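Local coordinates for protein 2''-aminoglycoside nucleotidyltransferase (PDB 4WQK) that confers aminoglycoside resistance by transferring a nucleotide, with magnesium as cofactor, to the 2''-hydroxyl of kanamycin, gentamicin and tobramycin, at residues A[130-135]-A[168-172]; A[106-110]-A[122-126]. All blocks are in the same frame, centred on the assembly; numbering follows the deposited sequence. Where two conformers were deposited one is given.

Interaction 1 of 2, residues A[130-135]-A[168-172]; sequences IWDYFY and LRAAF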
loop_
_atom_site.group_PDB
_atom_site.type_symbol
_atom_site.label_atom_id
_atom_site.label_comp_id
_atom_site.label_asym_id
_atom_site.label_seq_id
_atom_site.Cartn_x
_atom_site.Cartn_y
_atom_site.Cartn_z
ATOM N N ILE A 130 -4.914 3.535 7.035
ATOM C CA ILE A 130 -4.906 4.018 8.413
ATOM C C ILE A 130 -4.695 2.849 9.399
ATOM O O ILE A 130 -3.957 2.985 10.382
ATOM C CB ILE A 130 -6.216 4.772 8.687
ATOM C CG1 ILE A 130 -6.193 6.064 7.886
ATOM C CG2 ILE A 130 -6.398 5.065 10.187
ATOM C CD1 ILE A 130 -7.501 6.749 7.822
ATOM N N TRP A 131 -5.306 1.689 9.133
ATOM C CA TRP A 131 -5.109 0.508 9.948
ATOM C C TRP A 131 -3.618 0.174 10.134
ATOM O O TRP A 131 -3.201 -0.192 11.229
ATOM C CB TRP A 131 -5.828 -0.667 9.289
ATOM C CG TRP A 131 -6.026 -1.908 10.095
ATOM C CD1 TRP A 131 -5.315 -3.086 9.985
ATOM C CD2 TRP A 131 -7.052 -2.150 11.066
ATOM N NE1 TRP A 131 -5.843 -4.035 10.825
ATOM C CE2 TRP A 131 -6.890 -3.484 11.529
ATOM C CE3 TRP A 131 -8.083 -1.369 11.621
ATOM C CZ2 TRP A 131 -7.739 -4.044 12.479
ATOM C CZ3 TRP A 131 -8.907 -1.915 12.557
ATOM C CH2 TRP A 131 -8.747 -3.260 12.983
ATOM N N ASP A 132 -2.831 0.289 9.064
ATOM C CA ASP A 132 -1.401 -0.015 9.193
ATOM C C ASP A 132 -0.685 0.934 10.117
ATOM O O ASP A 132 0.294 0.559 10.777
ATOM C CB ASP A 132 -0.714 0.006 7.826
ATOM C CG ASP A 132 -0.440 -1.388 7.316
ATOM O OD1 ASP A 132 -0.662 -2.355 8.082
ATOM O OD2 ASP A 132 -0.041 -1.527 6.146
ATOM N N TYR A 133 -1.112 2.200 10.172
ATOM C CA TYR A 133 -0.529 3.100 11.148
ATOM C C TYR A 133 -0.824 2.668 12.586
ATOM O O TYR A 133 -0.058 2.944 13.491
ATOM C CB TYR A 133 -1.018 4.544 10.983
ATOM C CG TYR A 133 -0.394 5.260 9.816
ATOM C CD1 TYR A 133 0.857 5.843 9.912
ATOM C CD2 TYR A 133 -1.079 5.358 8.614
ATOM C CE1 TYR A 133 1.424 6.504 8.793
ATOM C CE2 TYR A 133 -0.540 6.013 7.516
ATOM C CZ TYR A 133 0.704 6.575 7.614
ATOM O OH TYR A 133 1.200 7.205 6.490
ATOM N N PHE A 134 -1.939 1.974 12.806
ATOM C CA PHE A 134 -2.232 1.501 14.140
ATOM C C PHE A 134 -1.222 0.439 14.587
ATOM O O PHE A 134 -0.783 0.437 15.744
ATOM C CB PHE A 134 -3.668 0.951 14.242
ATOM C CG PHE A 134 -4.739 1.981 13.935
ATOM C CD1 PHE A 134 -4.508 3.350 14.094
ATOM C CD2 PHE A 134 -5.994 1.551 13.514
ATOM C CE1 PHE A 134 -5.530 4.282 13.811
ATOM C CE2 PHE A 134 -7.014 2.484 13.233
ATOM C CZ PHE A 134 -6.774 3.833 13.408
ATOM N N TYR A 135 -0.831 -0.447 13.666
ATOM C CA TYR A 135 0.250 -1.385 14.015
ATOM C C TYR A 135 1.546 -0.650 14.333
ATOM O O TYR A 135 2.258 -1.012 15.286
ATOM C CB TYR A 135 0.521 -2.373 12.891
ATOM C CG TYR A 135 -0.577 -3.351 12.579
ATOM C CD1 TYR A 135 -0.966 -4.318 13.512
ATOM C CD2 TYR A 135 -1.200 -3.317 11.358
ATOM C CE1 TYR A 135 -1.980 -5.246 13.186
ATOM C CE2 TYR A 135 -2.180 -4.218 11.020
ATOM C CZ TYR A 135 -2.592 -5.160 11.951
ATOM O OH TYR A 135 -3.593 -6.073 11.604
ATOM N N LEU A 168 -12.572 3.335 13.717
ATOM C CA LEU A 168 -11.577 2.348 13.297
ATOM C C LEU A 168 -10.536 2.083 14.369
ATOM O O LEU A 168 -10.172 0.936 14.614
ATOM C CB LEU A 168 -10.872 2.826 12.021
ATOM C CG LEU A 168 -10.216 1.716 11.198
ATOM C CD1 LEU A 168 -11.247 0.787 10.602
ATOM C CD2 LEU A 168 -9.370 2.383 10.092
ATOM N N ARG A 169 -10.047 3.140 15.015
ATOM C CA ARG A 169 -9.049 2.999 16.085
ATOM C C ARG A 169 -9.640 2.143 17.224
ATOM O O ARG A 169 -8.958 1.316 17.819
ATOM C CB ARG A 169 -8.588 4.356 16.626
ATOM C CG ARG A 169 -7.304 4.283 17.424
ATOM C CD ARG A 169 -6.925 5.675 17.979
ATOM N NE ARG A 169 -7.265 6.742 17.031
ATOM C CZ ARG A 169 -7.988 7.829 17.325
ATOM N NH1 ARG A 169 -8.444 8.028 18.567
ATOM N NH2 ARG A 169 -8.251 8.727 16.372
ATOM N N ALA A 170 -10.910 2.392 17.563
ATOM C CA ALA A 170 -11.564 1.654 18.622
ATOM C C ALA A 170 -11.705 0.169 18.246
ATOM O O ALA A 170 -11.545 -0.715 19.074
ATOM C CB ALA A 170 -12.931 2.294 18.943
ATOM N N ALA A 171 -11.996 -0.078 16.975
ATOM C CA ALA A 171 -12.116 -1.461 16.510
ATOM C C ALA A 171 -10.765 -2.167 16.567
ATOM O O ALA A 171 -10.719 -3.341 16.935
ATOM C CB ALA A 171 -12.691 -1.506 15.051
ATOM N N PHE A 172 -9.692 -1.461 16.217
ATOM C CA PHE A 172 -8.347 -2.012 16.326
ATOM C C PHE A 172 -8.029 -2.355 17.786
ATOM O O PHE A 172 -7.540 -3.455 18.095
ATOM C CB PHE A 172 -7.343 -1.026 15.716
ATOM C CG PHE A 172 -5.903 -1.524 15.725
ATOM C CD1 PHE A 172 -5.080 -1.373 16.833
ATOM C CD2 PHE A 172 -5.391 -2.109 14.554
ATOM C CE1 PHE A 172 -3.772 -1.831 16.835
ATOM C CE2 PHE A 172 -4.072 -2.562 14.537
ATOM C CZ PHE A 172 -3.269 -2.425 15.660
#
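Phe172 and Trp131 meet because each carries its ring carbon CG anti to the backbone N (chi1 -178° and -166°), which sends both rings into the groove between helices 126-139 and 162-176. Phe134 turns the other way, CG anti to its carbonyl carbon at chi1 -61°, and its ring runs beside that of Phe172. Three residues of helix 126-139, Trp131, Phe134 and Tyr135, pack round the Phe172 ring. Phe172 CD2 stands 3.6 Å above the plane of the Trp131 indole, over the centre, in a T-shaped stack with the Phe172 edge on the tryptophan face. Phe172 CE2 points in the same edge-first way at the face of Tyr135, 3.7 Å from Tyr135 CE1. One face of Phe172 is taken by Phe134 CB, a CH-pi contact 3.4 Å from the ring centroid and almost on the normal, while the Phe134 ring slides past in an offset edge-to-face pair.

Further along, Leu168 fills the angle between two rings: its CG lies in the plane of the indole at the edge, 3.8 Å from Trp131 CE3, and 3.9 Å from Phe134 CE2. Its CD2 reaches on to Ile130 CG2. Arg169 lays its aliphatic CG over a face of Phe134, offset toward the rim; the chain bends at chi3, and the guanidinium stands nearly perpendicular to that ring.

The Tyr135 hydroxyl hydrogen-bonds that of Tyr176, whose ring also meets Phe172. The Tyr135 side chain lies about 7 Å from that of Ala101, which binds kanamycin A, so the cluster probably stands behind the edge of the drug cleft. No hydrogen bond assigned here crosses between the segments: these C-terminal-domain helices are joined by an aromatic cluster, through dispersion and the weak electrostatics of ring edges set against ring faces.

Interaction 2 of 2, residues A[106-110]-A[122-126]; sequences GSCPE and RCNSW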
loop_
_atom_site.group_PDB
_atom_site.type_symbol
_atom_site.label_atom_id
_atom_site.label_comp_id
_atom_site.label_asym_id
_atom_site.label_seq_id
_atom_site.Cartn_x
_atom_site.Cartn_y
_atom_site.Cartn_z
ATOM N N GLY A 106 -12.734 -4.477 2.457
ATOM C CA GLY A 106 -12.674 -3.408 1.458
ATOM C C GLY A 106 -11.260 -2.913 1.240
ATOM O O GLY A 106 -11.053 -1.862 0.599
ATOM N N SER A 107 -10.261 -3.633 1.747
ATOM C CA SER A 107 -8.889 -3.155 1.694
ATOM C C SER A 107 -8.314 -3.035 0.281
ATOM O O SER A 107 -7.401 -2.247 0.072
ATOM C CB SER A 107 -7.958 -4.055 2.556
ATOM O OG SER A 107 -7.946 -5.402 2.104
ATOM N N CYS A 108 -8.874 -3.809 -0.660
ATOM C CA CYS A 108 -8.322 -3.874 -2.016
ATOM C C CYS A 108 -9.456 -3.660 -3.003
ATOM O O CYS A 108 -9.908 -4.605 -3.639
ATOM C CB CYS A 108 -7.654 -5.251 -2.267
ATOM S SG CYS A 108 -6.212 -5.549 -1.223
ATOM N N PRO A 109 -9.947 -2.429 -3.142
ATOM C CA PRO A 109 -11.149 -2.213 -3.987
ATOM C C PRO A 109 -10.861 -2.479 -5.474
ATOM O O PRO A 109 -9.752 -2.170 -5.964
ATOM C CB PRO A 109 -11.488 -0.720 -3.770
ATOM C CG PRO A 109 -10.305 -0.125 -3.068
ATOM C CD PRO A 109 -9.497 -1.216 -2.435
ATOM N N GLU A 110 -11.848 -2.997 -6.177
ATOM C CA GLU A 110 -11.611 -3.327 -7.600
ATOM C C GLU A 110 -11.458 -2.096 -8.479
ATOM O O GLU A 110 -10.705 -2.148 -9.452
ATOM C CB GLU A 110 -12.716 -4.217 -8.165
ATOM C CG GLU A 110 -14.084 -3.632 -8.140
ATOM C CD GLU A 110 -14.403 -2.802 -9.390
ATOM O OE1 GLU A 110 -13.708 -2.955 -10.418
ATOM O OE2 GLU A 110 -15.351 -1.990 -9.316
ATOM N N ARG A 122 -5.268 1.428 -9.115
ATOM C CA ARG A 122 -5.809 0.795 -7.911
ATOM C C ARG A 122 -4.941 1.154 -6.704
ATOM O O ARG A 122 -3.722 1.115 -6.759
ATOM C CB ARG A 122 -5.892 -0.715 -8.094
ATOM C CG ARG A 122 -6.934 -1.183 -9.139
ATOM C CD ARG A 122 -7.123 -2.682 -9.062
ATOM N NE ARG A 122 -8.197 -3.181 -9.945
ATOM C CZ ARG A 122 -7.979 -3.736 -11.133
ATOM N NH1 ARG A 122 -6.744 -3.895 -11.608
ATOM N NH2 ARG A 122 -9.023 -4.194 -11.837
ATOM N N CYS A 123 -5.618 1.366 -5.580
ATOM C CA CYS A 123 -4.898 1.614 -4.349
ATOM C C CYS A 123 -5.696 1.114 -3.178
ATOM O O CYS A 123 -6.911 1.027 -3.218
ATOM C CB CYS A 123 -4.566 3.096 -4.220
ATOM S SG CYS A 123 -5.898 4.234 -4.714
ATOM N N ASN A 124 -4.955 0.756 -2.120
ATOM C CA ASN A 124 -5.631 0.254 -0.940
ATOM C C ASN A 124 -6.559 1.341 -0.380
ATOM O O ASN A 124 -6.325 2.548 -0.574
ATOM C CB ASN A 124 -4.604 -0.184 0.106
ATOM C CG ASN A 124 -3.869 -1.416 -0.331
ATOM O OD1 ASN A 124 -2.645 -1.433 -0.432
ATOM N ND2 ASN A 124 -4.625 -2.472 -0.629
ATOM N N SER A 125 -7.579 0.920 0.342
ATOM C CA SER A 125 -8.558 1.841 0.902
ATOM C C SER A 125 -7.963 2.732 2.001
ATOM O O SER A 125 -6.934 2.408 2.603
ATOM C CB SER A 125 -9.718 1.054 1.472
ATOM O OG SER A 125 -9.245 0.325 2.617
ATOM N N TRP A 126 -8.596 3.878 2.227
ATOM C CA TRP A 126 -8.187 4.714 3.353
ATOM C C TRP A 126 -8.205 3.915 4.643
ATOM O O TRP A 126 -7.284 4.085 5.467
ATOM C CB TRP A 126 -9.096 5.943 3.516
ATOM C CG TRP A 126 -8.937 7.018 2.493
ATOM C CD1 TRP A 126 -9.907 7.486 1.645
ATOM C CD2 TRP A 126 -7.782 7.830 2.273
ATOM N NE1 TRP A 126 -9.405 8.524 0.895
ATOM C CE2 TRP A 126 -8.099 8.748 1.264
ATOM C CE3 TRP A 126 -6.498 7.865 2.822
ATOM C CZ2 TRP A 126 -7.173 9.703 0.797
ATOM C CZ3 TRP A 126 -5.596 8.803 2.368
ATOM C CH2 TRP A 126 -5.920 9.682 1.336
HETATM O O HOH W 1 -11.737 -5.067 -11.635
#
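Hydrogen bonds to backbone carbonyls carry this contact, and Ser107 O takes two of them from the 122-126 side. Asn124 ND2 donates at 2.9 Å, nearly straight (167°) and with the oxygen close to its own amide plane; Ser125 N donates at 3.2 Å. The two donors arrive over opposite faces of the carbonyl plane, so the oxygen is gripped from both sides. Asn124 is held at its other end too, since OD1 bonds Thr49 OG1, which fixes the amide flip.

At the far end Arg122 is extended from CG to NE, and NE bonds Glu110 O at 2.8 Å, tilted somewhat from both planes. A water bridges the two side chains, donating to Glu110 OE1 and accepting from Arg122 NH2, so their opposite charges are linked without direct contact.

Close non-bonded contacts fill in between. Pro109 CD rests 3.5 Å from Cys123 O, Gly106 O abuts Ser125 CB, and Asn124 CA makes a CA-H...O contact with Ser107 O at 3.2 Å. Ser125 is the N-cap of helix 126-139, its OG bonded to Ala128 N.

Ile26 bonds the backbone of Arg122 and Asn124, and Arg35 takes the Cys123 and Asn124 carbonyls. With its amide bonded to Ser107 at one end and Thr49 at the other, Asn124 ties this loop to the N-terminal domain, its side chain about 7 Å from that of the magnesium ligand Asp47.

In the fold
From the N terminus, the chain passes through the N-terminal domain and enters the C-terminal one before reaching 106-110. Interaction 2 then closes a short loop, with the two-stranded sheet 114-116/119-121 lying between its segments. At Trp126, the end of 122-126, helix 126-139 begins, and on it interaction 1 opens; it closes only on helix 162-176, and most of what lies between is helical. The loops are in series, neither nested nor crossed, their centres 16 Å apart. Interaction 2 lies beside strand 25-27 and helix 28-36 of the N-terminal domain, at the junction of the two domains, whereas interaction 1 ties together the first and last helices of the C-terminal bundle.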